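Local coordinates for glycosyl hydrolase (Rhizobium leguminosarum bv. trifolii, PDB 5NDX), which probably hydrolyses O-glycosidic bonds as a family 39 glycoside hydrolase, a bacterial orthologue of human alpha-L-iduronidase, at residues G547-G559 against S588-Y602. The protein carries 2 engineered substitutions. Residues are numbered along the deposited sequence; the frame is centred on the assembly and turned at random. Where two conformers were deposited one is given.
Engineered in segment 588-602: Glu598 (natural residue Gln).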
# COMPACT_ATOMS: atom_id res chain seq x y z
N GLY A 547 9.79 26.95 -2.72
CA GLY A 547 10.03 28.37 -2.40
C GLY A 547 10.34 28.65 -0.94
O GLY A 547 10.28 29.79 -0.51
N GLY A 548 10.70 27.62 -0.17
CA GLY A 548 10.96 27.77 1.26
C GLY A 548 9.74 28.13 2.13
O GLY A 548 9.91 28.71 3.20
N ARG A 549 8.53 27.79 1.69
CA ARG A 549 7.32 27.98 2.51
C ARG A 549 7.30 27.07 3.76
O ARG A 549 7.65 25.89 3.68
CB ARG A 549 6.11 27.67 1.64
CG ARG A 549 4.75 27.71 2.33
CD ARG A 549 3.62 27.26 1.39
NE ARG A 549 4.05 26.24 0.42
CZ ARG A 549 4.32 26.44 -0.88
NH1 ARG A 549 4.15 27.64 -1.47
NH2 ARG A 549 4.75 25.40 -1.60
N GLU A 550 6.86 27.60 4.90
CA GLU A 550 6.81 26.83 6.13
C GLU A 550 5.66 25.85 6.03
O GLU A 550 4.57 26.22 5.62
CB GLU A 550 6.59 27.72 7.37
CG GLU A 550 7.83 28.52 7.81
CD GLU A 550 8.92 27.63 8.39
OE1 GLU A 550 8.61 26.61 9.04
OE2 GLU A 550 10.11 27.96 8.20
N GLU A 551 5.92 24.60 6.38
CA GLU A 551 4.83 23.60 6.38
C GLU A 551 4.94 22.74 7.63
O GLU A 551 6.03 22.61 8.20
CB GLU A 551 4.89 22.70 5.14
CG GLU A 551 4.68 23.44 3.83
CD GLU A 551 4.77 22.58 2.57
OE1 GLU A 551 5.25 21.44 2.66
OE2 GLU A 551 4.38 23.09 1.51
N ARG A 552 3.82 22.14 8.01
CA ARG A 552 3.79 21.16 9.12
C ARG A 552 3.07 19.89 8.72
O ARG A 552 1.93 19.95 8.29
CB ARG A 552 3.05 21.78 10.30
CG ARG A 552 3.67 23.09 10.82
CD ARG A 552 5.05 22.87 11.46
NE ARG A 552 5.64 24.14 11.94
CZ ARG A 552 6.36 25.00 11.20
NH1 ARG A 552 6.64 24.79 9.92
NH2 ARG A 552 6.81 26.09 11.76
N MET A 553 3.72 18.75 8.83
CA MET A 553 3.11 17.47 8.63
C MET A 553 2.60 16.96 9.97
O MET A 553 3.37 16.89 10.93
CB MET A 553 4.12 16.48 8.08
CG MET A 553 3.54 15.14 7.72
SD MET A 553 2.40 15.38 6.32
CE MET A 553 1.45 13.89 6.44
N LEU A 554 1.31 16.61 10.01
CA LEU A 554 0.65 16.01 11.17
C LEU A 554 0.44 14.52 10.91
O LEU A 554 0.05 14.11 9.77
CB LEU A 554 -0.69 16.69 11.43
CG LEU A 554 -0.75 18.05 12.11
CD1 LEU A 554 0.01 19.08 11.31
CD2 LEU A 554 -2.19 18.53 12.29
N PHE A 555 0.64 13.72 11.94
CA PHE A 555 0.44 12.26 11.92
C PHE A 555 -0.20 11.91 13.27
O PHE A 555 0.20 12.46 14.27
CB PHE A 555 1.79 11.54 11.77
CG PHE A 555 1.69 10.04 11.78
CD1 PHE A 555 0.99 9.35 10.76
CD2 PHE A 555 2.37 9.28 12.78
CE1 PHE A 555 0.96 7.94 10.72
CE2 PHE A 555 2.31 7.87 12.77
CZ PHE A 555 1.61 7.19 11.73
N TRP A 556 -1.18 11.01 13.27
CA TRP A 556 -1.88 10.61 14.47
C TRP A 556 -2.40 9.21 14.31
O TRP A 556 -2.12 8.57 13.29
CB TRP A 556 -2.98 11.62 14.82
CG TRP A 556 -4.09 11.75 13.87
CD1 TRP A 556 -5.27 11.10 13.90
CD2 TRP A 556 -4.16 12.66 12.78
NE1 TRP A 556 -6.07 11.52 12.88
CE2 TRP A 556 -5.41 12.48 12.17
CE3 TRP A 556 -3.26 13.58 12.23
CZ2 TRP A 556 -5.80 13.18 11.02
CZ3 TRP A 556 -3.67 14.33 11.11
CH2 TRP A 556 -4.94 14.10 10.52
N ALA A 557 -3.15 8.71 15.28
CA ALA A 557 -3.73 7.37 15.24
C ALA A 557 -5.21 7.52 15.50
O ALA A 557 -5.63 8.46 16.17
CB ALA A 557 -3.07 6.47 16.34
N ALA A 558 -6.01 6.61 14.95
CA ALA A 558 -7.44 6.53 15.23
C ALA A 558 -7.65 6.14 16.71
O ALA A 558 -6.87 5.37 17.25
CB ALA A 558 -8.11 5.46 14.31
N GLY A 559 -8.69 6.67 17.34
CA GLY A 559 -9.01 6.37 18.72
C GLY A 559 -9.53 4.96 18.85
O GLY A 559 -9.39 4.34 19.91
N SER A 588 -7.63 9.16 6.27
CA SER A 588 -6.34 8.73 6.79
C SER A 588 -5.88 9.70 7.86
O SER A 588 -6.26 10.86 7.86
CB SER A 588 -5.27 8.65 5.63
OG SER A 588 -5.50 7.45 4.84
N THR A 589 -5.03 9.22 8.74
CA THR A 589 -4.61 9.97 9.91
C THR A 589 -3.32 10.71 9.67
O THR A 589 -2.35 10.52 10.37
CB THR A 589 -4.45 9.02 11.09
OG1 THR A 589 -3.41 8.09 10.80
CG2 THR A 589 -5.76 8.29 11.33
N ALA A 590 -3.35 11.59 8.67
CA ALA A 590 -2.21 12.37 8.29
C ALA A 590 -2.68 13.63 7.56
O ALA A 590 -3.72 13.62 6.92
CB ALA A 590 -1.26 11.55 7.42
N PHE A 591 -1.96 14.72 7.74
CA PHE A 591 -2.32 15.97 7.10
C PHE A 591 -1.15 16.91 6.96
O PHE A 591 -0.45 17.18 7.92
CB PHE A 591 -3.45 16.64 7.88
CG PHE A 591 -3.90 17.95 7.29
CD1 PHE A 591 -4.63 17.98 6.11
CD2 PHE A 591 -3.53 19.17 7.88
CE1 PHE A 591 -5.06 19.21 5.56
CE2 PHE A 591 -3.94 20.38 7.31
CZ PHE A 591 -4.71 20.40 6.15
N LEU A 592 -0.93 17.42 5.75
CA LEU A 592 0.09 18.42 5.51
C LEU A 592 -0.54 19.82 5.58
O LEU A 592 -1.43 20.13 4.80
CB LEU A 592 0.82 18.20 4.15
CG LEU A 592 1.91 19.31 4.22
CD1 LEU A 592 3.30 18.81 4.47
CD2 LEU A 592 1.80 20.48 3.30
N HIS A 593 -0.11 20.66 6.55
CA HIS A 593 -0.60 22.04 6.65
C HIS A 593 0.43 23.04 6.14
O HIS A 593 1.58 22.99 6.58
CB HIS A 593 -0.89 22.41 8.12
CG HIS A 593 -1.60 23.72 8.25
ND1 HIS A 593 -1.26 24.67 9.20
CD2 HIS A 593 -2.61 24.25 7.51
CE1 HIS A 593 -2.08 25.71 9.07
NE2 HIS A 593 -2.89 25.49 8.05
N MET A 594 0.02 23.95 5.28
CA MET A 594 0.87 24.99 4.67
C MET A 594 0.73 26.32 5.46
O MET A 594 -0.39 26.70 5.84
CB MET A 594 0.43 25.22 3.21
CG MET A 594 0.28 23.94 2.35
SD MET A 594 -0.40 24.19 0.66
CE MET A 594 1.03 25.00 -0.04
N SER A 595 1.85 27.00 5.68
CA SER A 595 1.87 28.37 6.27
C SER A 595 1.15 28.47 7.61
O SER A 595 0.13 29.11 7.72
CB SER A 595 1.26 29.35 5.26
OG SER A 595 1.98 29.24 4.04
N PRO A 596 1.66 27.78 8.63
CA PRO A 596 1.05 27.94 9.93
C PRO A 596 1.19 29.39 10.43
O PRO A 596 2.21 30.00 10.19
CB PRO A 596 1.88 27.02 10.83
CG PRO A 596 3.18 26.91 10.15
CD PRO A 596 2.88 26.96 8.69
N PRO A 597 0.17 29.91 11.13
CA PRO A 597 0.35 31.22 11.76
C PRO A 597 1.34 31.13 12.92
O PRO A 597 1.80 30.05 13.28
CB PRO A 597 -1.06 31.56 12.25
CG PRO A 597 -1.68 30.23 12.55
CD PRO A 597 -1.06 29.23 11.60
N GLU A 598 1.72 32.28 13.47
CA GLU A 598 2.63 32.30 14.62
C GLU A 598 1.95 31.77 15.88
O GLU A 598 0.75 31.94 16.06
CB GLU A 598 3.17 33.71 14.85
CG GLU A 598 4.24 34.10 13.84
CD GLU A 598 5.10 35.27 14.32
OE1 GLU A 598 5.57 35.27 15.49
OE2 GLU A 598 5.31 36.20 13.51
N GLY A 599 2.75 31.11 16.72
CA GLY A 599 2.26 30.43 17.93
C GLY A 599 1.12 29.48 17.60
O GLY A 599 0.02 29.55 18.21
N VAL A 600 1.34 28.65 16.57
CA VAL A 600 0.29 27.75 16.05
C VAL A 600 0.05 26.61 17.05
O VAL A 600 0.98 25.99 17.53
CB VAL A 600 0.63 27.16 14.65
CG1 VAL A 600 1.90 26.32 14.67
CG2 VAL A 600 -0.55 26.35 14.10
N ARG A 601 -1.20 26.35 17.36
CA ARG A 601 -1.58 25.12 18.02
C ARG A 601 -2.56 24.34 17.10
O ARG A 601 -3.55 24.91 16.60
CB ARG A 601 -2.22 25.43 19.37
CG ARG A 601 -2.35 24.24 20.29
CD ARG A 601 -2.66 24.62 21.75
NE ARG A 601 -2.58 23.43 22.62
CZ ARG A 601 -1.45 22.89 23.12
NH1 ARG A 601 -0.26 23.45 22.90
NH2 ARG A 601 -1.52 21.79 23.87
N TYR A 602 -2.28 23.04 16.93
CA TYR A 602 -3.07 22.12 16.10
C TYR A 602 -4.02 21.32 16.98
O TYR A 602 -3.71 21.06 18.12
CB TYR A 602 -2.14 21.18 15.32
CG TYR A 602 -1.43 21.89 14.19
CD1 TYR A 602 -2.13 22.27 13.04
CD2 TYR A 602 -0.08 22.19 14.27
CE1 TYR A 602 -1.50 22.93 11.99
CE2 TYR A 602 0.58 22.82 13.22
CZ TYR A 602 -0.15 23.20 12.10
OH TYR A 602 0.50 23.85 11.11
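Trp556 lays its indole flat over the backbone of Thr589 and Ala590, where strand 549-557 pairs antiparallel with 590-594. Its chi1 of 65°, with CG between the backbone N and carbonyl carbon, folds the broad ring back across the partner strand. Thr589 CB sits over the five-membered ring, 3.6 Å from its centroid, a CH-pi contact; its OG1 donates to Trp556 O at 2.8 Å, from above the carbonyl plane. A small beta-branched hydroxyl residue can thus offer both carbon and oxygen to one partner.

On the face shared with Phe591 and His593, Leu554 and Arg552 both meet Tyr602. Leu554 CD1 stands over the centre of the Tyr602 ring, 4.0 Å from the centroid, while Val600 CG2 covers the opposite face. At the ring's edge OH, with Arg552 CB and CG beside it, shares a 2.7 Å hydrogen bond with His593 ND1, which would fix the phenol's position. Arg552, bent at chi2 (-68°), carries its guanidinium over Pro596 CG; in its plane NH1 makes a 2.8 Å salt bridge to Glu550 OE1 and also bonds Glu551 O. Glu550 OE2 pairs with Arg542.

On the other face, the flexible thioether of Met553 brings CE to Ala590 CB at 3.7 Å, under helix 36-45, whereas Met594 and Arg549 meet helix 480-489. Strand 536-545 completes this three-stranded sheet; Leu554 and Phe591 meet Val569 of 566-572 in the facing four-stranded sheet, to which Tyr602 belongs, consistent with a fibronectin type III-like sandwich.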